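Local coordinates for DUF3201 domain-containing protein (Pyrococcus furiosus, PDB 1YB3) that is of unknown function but folds as one compact chain whose helices pack against a seven-stranded antiparallel sheet, at residues A[39-44]-A[66-71]; A[104-109]-A[147-152]; A[119-124]-A[140-145]. One frame throughout, in Å; residues are numbered along the deposited sequence. Where two conformers were deposited one is given.

In the fold
After the helix 11-35, interaction 1 pairs strand 40-47, at one edge of the sheet within this chain, with strand 65-71 and closes a loop that holds the small hairpin of 51-54 and 57-60. The chain then runs through strands 74-79 and 82-90 and helix 96-105 to interaction 2, which joins the start of strand 108-112 to the end of strand 144-150. Interaction 3 is nested inside that larger loop: residues 119-124 and 140-145 meet, closing a shorter loop that contains helix 130-138. Interactions 2 and 3 touch where Leu109 lies beside Phe124, whereas interaction 1 stays about 10 Å or more from both, measured between nearest atoms.

Interaction 1. Residues A[39-44]-A[66-71]; sequences FTVEEV and PAFAVK
Thr40 and Lys71 meet through their backbones: Thr40 O takes the N-H of Lys71, with Lys71 N 2.9 Å away. Farther on, Glu42 N makes a nearly straight bond (172°) to Ala69 O at 2.8 Å. Water completes the pairing on either side, one molecule linking Thr40 N to Lys71 O and another Ala69 N to Glu43 O. Val41 and Val70 form the non-hydrogen-bonded antiparallel pair of this sheet margin, where strand 40-47 is outermost within the chain and Arg29 of helix 11-35 bonds to Val41 O and Glu42 O.

Apolar contacts centre on Phe68. Its CG sits between the backbone N and the carbonyl carbon (chi1 58°), which brings the ring against two valines on the same side of its plane: Val41 CG1 lies 3.7 Å from Phe68 CD1, and Val44 CG2 4.1 Å from Phe68 CD2. Alongside, Val44 CG1 rests 3.8 Å from Pro66 CB. The edge of the Phe39 ring meets a carbonyl in plane, CD1 of Phe39 being 3.4 Å from Lys71 O.

Among the charged groups, Glu42 bends at chi2 (-70°) and reaches across extended Lys71 in a long salt bridge, Glu42 OE2 to Lys71 NZ 3.8 Å.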
loop_
_atom_site.group_PDB
_atom_site.type_symbol
_atom_site.label_atom_id
_atom_site.label_comp_id
_atom_site.label_asym_id
_atom_site.label_seq_id
_atom_site.Cartn_x
_atom_site.Cartn_y
_atom_site.Cartn_z
ATOM N N PHE A 39 -8.040 -2.875 15.380
ATOM C CA PHE A 39 -6.726 -3.008 14.753
ATOM C C PHE A 39 -5.670 -2.299 15.587
ATOM O O PHE A 39 -5.904 -1.200 16.092
ATOM C CB PHE A 39 -6.720 -2.441 13.331
ATOM C CG PHE A 39 -7.606 -3.182 12.372
ATOM C CD1 PHE A 39 -7.129 -4.304 11.664
ATOM C CD2 PHE A 39 -8.902 -2.740 12.137
ATOM C CE1 PHE A 39 -7.959 -4.991 10.762
ATOM C CE2 PHE A 39 -9.744 -3.421 11.240
ATOM C CZ PHE A 39 -9.265 -4.554 10.543
ATOM N N THR A 40 -4.513 -2.930 15.748
ATOM C CA THR A 40 -3.416 -2.304 16.478
ATOM C C THR A 40 -2.667 -1.345 15.559
ATOM O O THR A 40 -2.065 -1.770 14.568
ATOM C CB THR A 40 -2.450 -3.353 17.027
ATOM O OG1 THR A 40 -3.161 -4.214 17.930
ATOM C CG2 THR A 40 -1.309 -2.677 17.762
ATOM N N VAL A 41 -2.731 -0.065 15.891
ATOM C CA VAL A 41 -2.155 0.988 15.020
ATOM C C VAL A 41 -0.924 1.529 15.730
ATOM O O VAL A 41 -1.032 2.113 16.805
ATOM C CB VAL A 41 -3.154 2.118 14.735
ATOM C CG1 VAL A 41 -2.503 3.208 13.881
ATOM C CG2 VAL A 41 -4.394 1.587 13.995
ATOM N N GLU A 42 0.239 1.333 15.124
ATOM C CA GLU A 42 1.494 1.679 15.783
ATOM C C GLU A 42 1.872 3.136 15.498
ATOM O O GLU A 42 1.175 3.828 14.768
ATOM C CB GLU A 42 2.609 0.723 15.347
ATOM C CG GLU A 42 2.318 -0.763 15.619
ATOM C CD GLU A 42 2.337 -1.109 17.102
ATOM O OE1 GLU A 42 2.750 -0.261 17.924
ATOM O OE2 GLU A 42 1.936 -2.238 17.451
ATOM N N GLU A 43 2.986 3.589 16.085
ATOM C CA GLU A 43 3.443 4.968 15.890
ATOM C C GLU A 43 4.127 5.154 14.540
ATOM O O GLU A 43 4.629 4.210 13.946
ATOM C CB GLU A 43 4.412 5.376 17.004
ATOM C CG GLU A 43 3.844 5.237 18.429
ATOM C CD GLU A 43 2.666 6.169 18.712
ATOM O OE1 GLU A 43 2.477 7.163 17.979
ATOM O OE2 GLU A 43 1.927 5.903 19.687
ATOM N N VAL A 44 4.182 6.397 14.083
ATOM C CA VAL A 44 4.876 6.731 12.847
ATOM C C VAL A 44 6.373 6.481 13.022
ATOM O O VAL A 44 6.948 6.836 14.058
ATOM C CB VAL A 44 4.642 8.210 12.461
ATOM C CG1 VAL A 44 5.502 8.607 11.263
ATOM C CG2 VAL A 44 3.161 8.462 12.183
ATOM N N PRO A 66 7.607 8.821 5.960
ATOM C CA PRO A 66 6.872 8.365 7.163
ATOM C C PRO A 66 5.905 7.204 6.882
ATOM O O PRO A 66 5.287 7.152 5.822
ATOM C CB PRO A 66 6.121 9.621 7.615
ATOM C CG PRO A 66 5.827 10.364 6.301
ATOM C CD PRO A 66 7.014 10.044 5.374
ATOM N N ALA A 67 5.807 6.267 7.826
ATOM C CA ALA A 67 4.827 5.176 7.707
ATOM C C ALA A 67 4.509 4.658 9.093
ATOM O O ALA A 67 5.334 4.746 9.997
ATOM C CB ALA A 67 5.354 4.048 6.798
ATOM N N PHE A 68 3.319 4.083 9.259
ATOM C CA PHE A 68 2.961 3.450 10.541
ATOM C C PHE A 68 2.288 2.111 10.283
ATOM O O PHE A 68 1.515 1.985 9.332
ATOM C CB PHE A 68 2.089 4.358 11.433
ATOM C CG PHE A 68 0.796 4.815 10.805
ATOM C CD1 PHE A 68 -0.399 4.091 11.017
ATOM C CD2 PHE A 68 0.748 5.973 10.012
ATOM C CE1 PHE A 68 -1.607 4.531 10.458
ATOM C CE2 PHE A 68 -0.443 6.409 9.459
ATOM C CZ PHE A 68 -1.637 5.664 9.670
ATOM N N ALA A 69 2.617 1.119 11.116
ATOM C CA ALA A 69 2.032 -0.227 11.023
ATOM C C ALA A 69 0.571 -0.258 11.469
ATOM O O ALA A 69 0.167 0.449 12.420
ATOM C CB ALA A 69 2.839 -1.186 11.912
ATOM N N VAL A 70 -0.202 -1.087 10.770
ATOM C CA VAL A 70 -1.566 -1.460 11.157
ATOM C C VAL A 70 -1.581 -2.989 11.138
ATOM O O VAL A 70 -1.494 -3.593 10.092
ATOM C CB VAL A 70 -2.634 -0.916 10.182
ATOM C CG1 VAL A 70 -4.060 -1.304 10.669
ATOM C CG2 VAL A 70 -2.522 0.612 9.986
ATOM N N LYS A 71 -1.638 -3.603 12.313
ATOM C CA LYS A 71 -1.539 -5.064 12.410
ATOM C C LYS A 71 -2.895 -5.694 12.089
ATOM O O LYS A 71 -3.923 -5.122 12.422
ATOM C CB LYS A 71 -1.091 -5.465 13.800
ATOM C CG LYS A 71 0.238 -4.834 14.213
ATOM C CD LYS A 71 0.761 -5.498 15.472
ATOM C CE LYS A 71 2.143 -4.988 15.797
ATOM N NZ LYS A 71 2.775 -5.873 16.821
HETATM O O HOH W 1 -4.736 -5.871 14.973
HETATM O O HOH W 2 4.892 1.571 12.812
#

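Interaction 2. Residues A[104-109]-A[147-152]; sequences RAFEKL and FEVDLG
Lys108 O is approached by two donors from 147-152. Asp150 N is hydrogen-bonded to it at 2.9 Å, and the CA-H of Val149 adds a weaker contact, with Val149 CA 3.4 Å from Lys108 O. A reciprocal contact runs the other way, from Leu109 CA to Glu148 O at 3.3 Å. The other side of the Lys108-Asp150 pair is bridged by water, which accepts from Lys108 N and donates to Asp150 O at 2.7 Å. The extended Lys108 chain runs past this same carbonyl.

The chain enters this pairing abruptly. Phe106 is the first residue to leave helical geometry after helix 96-105, and Lys108 is the centre of an inverse gamma turn, with only a weak bond from Leu109 N back to Glu107 O. In this way a helix passes within a few residues into strand 108-112, which lies antiparallel beside strand 144-150 in the large sheet. On the far side of strand 144-150, Val149 pairs through its backbone with Phe85 of strand 82-90.

Val149 carries the apolar part of the contact. Its CG2, anti to the carbonyl carbon, makes an off-centre CH-pi contact 4.2 Å from the centroid of the Phe106 ring, the two side chains crossing at about a right angle. Leu109 comes from beside it: with CG anti to the backbone N (chi1 174°), its CD1 reaches Val149 CG2 at 4.0 Å. Glu161 and Arg164 of helix 155-171 also touch Phe106.

On the opposite face of the sheet, Glu148 OE2 and Asp150 OD1 are 2.5 Å apart, close enough that one acid probably holds a proton. Glu148 OE1 is hydrogen-bonded to the Tyr112 hydroxyl.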
loop_
_atom_site.group_PDB
_atom_site.type_symbol
_atom_site.label_atom_id
_atom_site.label_comp_id
_atom_site.label_asym_id
_atom_site.label_seq_id
_atom_site.Cartn_x
_atom_site.Cartn_y
_atom_site.Cartn_z
ATOM N N ARG A 104 -10.210 -5.339 -9.412
ATOM C CA ARG A 104 -11.394 -4.572 -9.827
ATOM C C ARG A 104 -11.776 -3.473 -8.842
ATOM O O ARG A 104 -12.486 -2.539 -9.215
ATOM C CB ARG A 104 -12.600 -5.504 -10.077
ATOM C CG ARG A 104 -12.389 -6.490 -11.257
ATOM C CD ARG A 104 -13.505 -7.536 -11.319
ATOM N N ALA A 105 -11.276 -3.573 -7.605
ATOM C CA ALA A 105 -11.717 -2.712 -6.496
ATOM C C ALA A 105 -10.934 -1.407 -6.323
ATOM O O ALA A 105 -11.438 -0.456 -5.704
ATOM C CB ALA A 105 -11.716 -3.510 -5.181
ATOM N N PHE A 106 -9.690 -1.376 -6.811
ATOM C CA PHE A 106 -8.790 -0.232 -6.570
ATOM C C PHE A 106 -8.110 0.249 -7.832
ATOM O O PHE A 106 -7.806 -0.554 -8.722
ATOM C CB PHE A 106 -7.760 -0.595 -5.478
ATOM C CG PHE A 106 -8.411 -1.004 -4.194
ATOM C CD1 PHE A 106 -8.930 -0.034 -3.329
ATOM C CD2 PHE A 106 -8.598 -2.362 -3.884
ATOM C CE1 PHE A 106 -9.595 -0.403 -2.145
ATOM C CE2 PHE A 106 -9.258 -2.737 -2.705
ATOM C CZ PHE A 106 -9.768 -1.754 -1.836
ATOM N N GLU A 107 -7.893 1.559 -7.906
ATOM C CA GLU A 107 -7.309 2.182 -9.092
ATOM C C GLU A 107 -5.779 2.021 -9.176
ATOM O O GLU A 107 -5.297 1.279 -10.025
ATOM C CB GLU A 107 -7.716 3.660 -9.191
ATOM C CG GLU A 107 -7.137 4.369 -10.400
ATOM C CD GLU A 107 -7.552 5.820 -10.484
ATOM O OE1 GLU A 107 -8.778 6.081 -10.512
ATOM O OE2 GLU A 107 -6.659 6.708 -10.533
ATOM N N LYS A 108 -5.034 2.686 -8.277
ATOM C CA LYS A 108 -3.556 2.690 -8.329
ATOM C C LYS A 108 -3.014 1.570 -7.463
ATOM O O LYS A 108 -2.445 1.820 -6.388
ATOM C CB LYS A 108 -2.997 4.059 -7.892
ATOM C CG LYS A 108 -3.485 5.219 -8.766
ATOM C CD LYS A 108 -2.817 6.529 -8.385
ATOM C CE LYS A 108 -3.552 7.704 -9.017
ATOM N NZ LYS A 108 -2.956 9.007 -8.601
ATOM N N LEU A 109 -3.223 0.345 -7.938
ATOM C CA LEU A 109 -2.876 -0.879 -7.227
ATOM C C LEU A 109 -1.597 -1.511 -7.741
ATOM O O LEU A 109 -1.370 -1.600 -8.952
ATOM C CB LEU A 109 -4.021 -1.895 -7.389
ATOM C CG LEU A 109 -3.830 -3.310 -6.851
ATOM C CD1 LEU A 109 -3.848 -3.290 -5.327
ATOM C CD2 LEU A 109 -4.935 -4.207 -7.396
ATOM N N PHE A 147 -0.327 -6.073 -1.200
ATOM C CA PHE A 147 -1.316 -5.377 -2.011
ATOM C C PHE A 147 -1.254 -3.927 -1.576
ATOM O O PHE A 147 -1.600 -3.620 -0.440
ATOM C CB PHE A 147 -2.714 -5.942 -1.716
ATOM C CG PHE A 147 -2.843 -7.396 -2.077
ATOM C CD1 PHE A 147 -3.405 -7.777 -3.300
ATOM C CD2 PHE A 147 -2.317 -8.385 -1.218
ATOM C CE1 PHE A 147 -3.476 -9.141 -3.663
ATOM C CE2 PHE A 147 -2.371 -9.734 -1.563
ATOM C CZ PHE A 147 -2.956 -10.115 -2.795
ATOM N N GLU A 148 -0.745 -3.062 -2.454
ATOM C CA GLU A 148 -0.549 -1.637 -2.157
ATOM C C GLU A 148 -1.487 -0.776 -3.004
ATOM O O GLU A 148 -1.588 -0.963 -4.217
ATOM C CB GLU A 148 0.922 -1.190 -2.403
ATOM C CG GLU A 148 1.085 0.322 -2.318
ATOM C CD GLU A 148 2.534 0.817 -2.480
ATOM O OE1 GLU A 148 3.464 0.018 -2.219
ATOM O OE2 GLU A 148 2.735 1.994 -2.847
ATOM N N VAL A 149 -2.184 0.158 -2.355
ATOM C CA VAL A 149 -3.021 1.119 -3.060
ATOM C C VAL A 149 -2.452 2.525 -2.810
ATOM O O VAL A 149 -2.207 2.892 -1.650
ATOM C CB VAL A 149 -4.490 1.009 -2.577
ATOM C CG1 VAL A 149 -5.359 2.029 -3.288
ATOM C CG2 VAL A 149 -5.010 -0.472 -2.771
ATOM N N ASP A 150 -2.235 3.278 -3.894
ATOM C CA ASP A 150 -1.693 4.652 -3.836
ATOM C C ASP A 150 -2.802 5.679 -4.104
ATOM O O ASP A 150 -3.686 5.440 -4.946
ATOM C CB ASP A 150 -0.568 4.844 -4.859
ATOM C CG ASP A 150 0.668 3.996 -4.554
ATOM O OD1 ASP A 150 0.723 3.390 -3.467
ATOM O OD2 ASP A 150 1.582 3.951 -5.414
ATOM N N LEU A 151 -2.788 6.798 -3.384
ATOM C CA LEU A 151 -3.959 7.698 -3.362
ATOM C C LEU A 151 -3.731 9.196 -3.565
ATOM O O LEU A 151 -4.653 9.991 -3.323
ATOM C CB LEU A 151 -4.750 7.507 -2.068
ATOM C CG LEU A 151 -5.438 6.143 -2.023
ATOM C CD1 LEU A 151 -5.738 5.738 -0.623
ATOM C CD2 LEU A 151 -6.676 6.110 -2.908
ATOM N N GLY A 152 -2.543 9.603 -3.980
ATOM C CA GLY A 152 -2.240 11.053 -3.936
ATOM C C GLY A 152 -2.519 11.629 -2.543
ATOM O O GLY A 152 -2.566 10.889 -1.559
HETATM O O HOH W 3 -5.932 4.536 -6.213
#

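Interaction 3. Residues A[119-124]-A[140-145]; sequences EDFYNF and SDEEMI
Two carboxylates, those of Glu119 and Glu142, stack on each other with their planes only 17° apart. Glu142 OE2 lies over the Glu119 group, 3.1 Å from Glu119 CD and 3.3 Å from Glu119 OE2. Both side chains bend at chi2, that of Glu119 to an unfavourable 111°, and each is steadied by a backbone N-H: Glu119 OE1 accepts from Glu115, and Glu142 OE1 from Ala114. Two like charges this close would probably raise the proton affinity of one of the acids. With an alanine in place of Glu119, the Glu115 N-H would probably lose its acceptor and the Glu142 carboxylate the flat group against which it rests.

Beside the acids, Phe121 reaches towards three residues of 140-145. Ser140 CB stands at the ring's edge and in its plane, 3.7 Å from Phe121 CE1, while Ile145 CD1 approaches Phe121 CE2 at 3.8 Å, the two side chains crossing at about a right angle; the third is Glu142, with its CG 4.1 Å from Phe121 CZ. Ser140 OG closes an ST turn by accepting from Glu142 N at 3.3 Å, and it is also hydrogen-bonded to Ile137 O.

Phe121 and Tyr122 form a classic beta bulge opposite Ile111 of strand 108-112, the strand that separates 120-123 from 144-150. From helix 130-138, Val133, Arg136 and Ile137 pack on Phe121.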
loop_
_atom_site.group_PDB
_atom_site.type_symbol
_atom_site.label_atom_id
_atom_site.label_comp_id
_atom_site.label_asym_id
_atom_site.label_seq_id
_atom_site.Cartn_x
_atom_site.Cartn_y
_atom_site.Cartn_z
ATOM N N GLU A 119 9.811 -7.973 -7.541
ATOM C CA GLU A 119 8.830 -9.033 -7.664
ATOM C C GLU A 119 7.433 -8.480 -7.866
ATOM O O GLU A 119 6.582 -8.615 -6.983
ATOM C CB GLU A 119 8.853 -9.938 -6.424
ATOM C CG GLU A 119 10.083 -10.832 -6.281
ATOM C CD GLU A 119 11.000 -10.445 -5.140
ATOM O OE1 GLU A 119 10.543 -9.849 -4.142
ATOM O OE2 GLU A 119 12.197 -10.776 -5.218
ATOM N N ASP A 120 7.195 -7.868 -9.022
ATOM C CA ASP A 120 5.884 -7.302 -9.327
ATOM C C ASP A 120 4.942 -8.286 -10.022
ATOM O O ASP A 120 5.176 -8.708 -11.159
ATOM C CB ASP A 120 6.004 -5.980 -10.081
ATOM C CG ASP A 120 4.700 -5.217 -10.110
ATOM O OD1 ASP A 120 4.289 -4.663 -9.051
ATOM O OD2 ASP A 120 4.089 -5.179 -11.198
ATOM N N PHE A 121 3.855 -8.625 -9.336
ATOM C CA PHE A 121 2.826 -9.494 -9.896
ATOM C C PHE A 121 1.793 -8.725 -10.725
ATOM O O PHE A 121 1.301 -9.231 -11.746
ATOM C CB PHE A 121 2.127 -10.284 -8.783
ATOM C CG PHE A 121 3.036 -11.198 -8.022
ATOM C CD1 PHE A 121 3.542 -12.363 -8.616
ATOM C CD2 PHE A 121 3.391 -10.906 -6.702
ATOM C CE1 PHE A 121 4.387 -13.211 -7.896
ATOM C CE2 PHE A 121 4.239 -11.752 -5.981
ATOM C CZ PHE A 121 4.724 -12.912 -6.577
ATOM N N TYR A 122 1.470 -7.510 -10.273
ATOM C CA TYR A 122 0.520 -6.635 -10.950
ATOM C C TYR A 122 0.975 -5.199 -10.748
ATOM O O TYR A 122 1.356 -4.805 -9.635
ATOM C CB TYR A 122 -0.894 -6.831 -10.377
ATOM C CG TYR A 122 -1.958 -5.913 -10.951
ATOM C CD1 TYR A 122 -2.682 -6.271 -12.101
ATOM C CD2 TYR A 122 -2.261 -4.696 -10.328
ATOM C CE1 TYR A 122 -3.668 -5.419 -12.620
ATOM C CE2 TYR A 122 -3.228 -3.845 -10.833
ATOM C CZ TYR A 122 -3.941 -4.208 -11.973
ATOM O OH TYR A 122 -4.911 -3.352 -12.452
ATOM N N ASN A 123 0.958 -4.437 -11.837
ATOM C CA ASN A 123 1.214 -3.000 -11.834
ATOM C C ASN A 123 0.090 -2.367 -12.636
ATOM O O ASN A 123 -0.073 -2.682 -13.818
ATOM C CB ASN A 123 2.579 -2.705 -12.486
ATOM C CG ASN A 123 2.995 -1.249 -12.358
ATOM O OD1 ASN A 123 2.185 -0.353 -12.490
ATOM N ND2 ASN A 123 4.289 -1.013 -12.125
ATOM N N PHE A 124 -0.689 -1.488 -12.002
ATOM C CA PHE A 124 -1.890 -0.914 -12.643
ATOM C C PHE A 124 -1.565 -0.070 -13.880
ATOM O O PHE A 124 -2.445 0.188 -14.709
ATOM C CB PHE A 124 -2.664 -0.051 -11.643
ATOM C CG PHE A 124 -2.119 1.343 -11.491
ATOM C CD1 PHE A 124 -2.690 2.411 -12.192
ATOM C CD2 PHE A 124 -1.042 1.597 -10.628
ATOM C CE1 PHE A 124 -2.192 3.724 -12.042
ATOM C CE2 PHE A 124 -0.540 2.896 -10.461
ATOM C CZ PHE A 124 -1.118 3.967 -11.177
ATOM N N SER A 140 5.704 -18.594 -8.276
ATOM C CA SER A 140 6.776 -17.784 -7.689
ATOM C C SER A 140 7.426 -18.452 -6.477
ATOM O O SER A 140 6.979 -19.509 -6.024
ATOM C CB SER A 140 6.229 -16.415 -7.273
ATOM O OG SER A 140 5.474 -16.536 -6.073
ATOM N N ASP A 141 8.477 -17.816 -5.963
ATOM C CA ASP A 141 9.159 -18.246 -4.743
ATOM C C ASP A 141 8.803 -17.329 -3.553
ATOM O O ASP A 141 9.539 -17.264 -2.565
ATOM C CB ASP A 141 10.683 -18.228 -4.972
ATOM C CG ASP A 141 11.205 -16.833 -5.296
ATOM O OD1 ASP A 141 10.539 -16.121 -6.086
ATOM O OD2 ASP A 141 12.278 -16.445 -4.763
ATOM N N GLU A 142 7.674 -16.627 -3.652
ATOM C CA GLU A 142 7.323 -15.606 -2.655
ATOM C C GLU A 142 6.228 -16.104 -1.700
ATOM O O GLU A 142 5.172 -16.558 -2.145
ATOM C CB GLU A 142 6.912 -14.297 -3.348
ATOM C CG GLU A 142 8.014 -13.628 -4.214
ATOM C CD GLU A 142 9.170 -13.048 -3.413
ATOM O OE1 GLU A 142 8.938 -12.440 -2.349
ATOM O OE2 GLU A 142 10.331 -13.188 -3.852
ATOM N N GLU A 143 6.498 -16.036 -0.396
ATOM C CA GLU A 143 5.548 -16.492 0.624
ATOM C C GLU A 143 4.528 -15.411 1.024
ATOM O O GLU A 143 3.351 -15.714 1.211
ATOM C CB GLU A 143 6.293 -17.019 1.856
ATOM C CG GLU A 143 5.443 -17.248 3.120
ATOM C CD GLU A 143 4.278 -18.223 2.928
ATOM O OE1 GLU A 143 4.242 -18.969 1.915
ATOM O OE2 GLU A 143 3.392 -18.239 3.810
HETATM N N MSE A 144 4.991 -14.172 1.161
HETATM C CA MSE A 144 4.114 -13.047 1.553
HETATM C C MSE A 144 3.809 -12.205 0.318
HETATM O O MSE A 144 4.730 -11.809 -0.414
HETATM C CB MSE A 144 4.795 -12.183 2.626
HETATM C CG MSE A 144 5.148 -12.931 3.915
HETATM SE SE MSE A 144 3.549 -13.604 4.824
HETATM C CE MSE A 144 2.607 -11.932 4.969
ATOM N N ILE A 145 2.525 -11.943 0.070
ATOM C CA ILE A 145 2.114 -11.151 -1.086
ATOM C C ILE A 145 1.534 -9.837 -0.581
ATOM O O ILE A 145 0.637 -9.847 0.262
ATOM C CB ILE A 145 1.042 -11.875 -1.955
ATOM C CG1 ILE A 145 1.446 -13.340 -2.278
ATOM C CG2 ILE A 145 0.676 -11.057 -3.213
ATOM C CD1 ILE A 145 2.854 -13.519 -2.926
#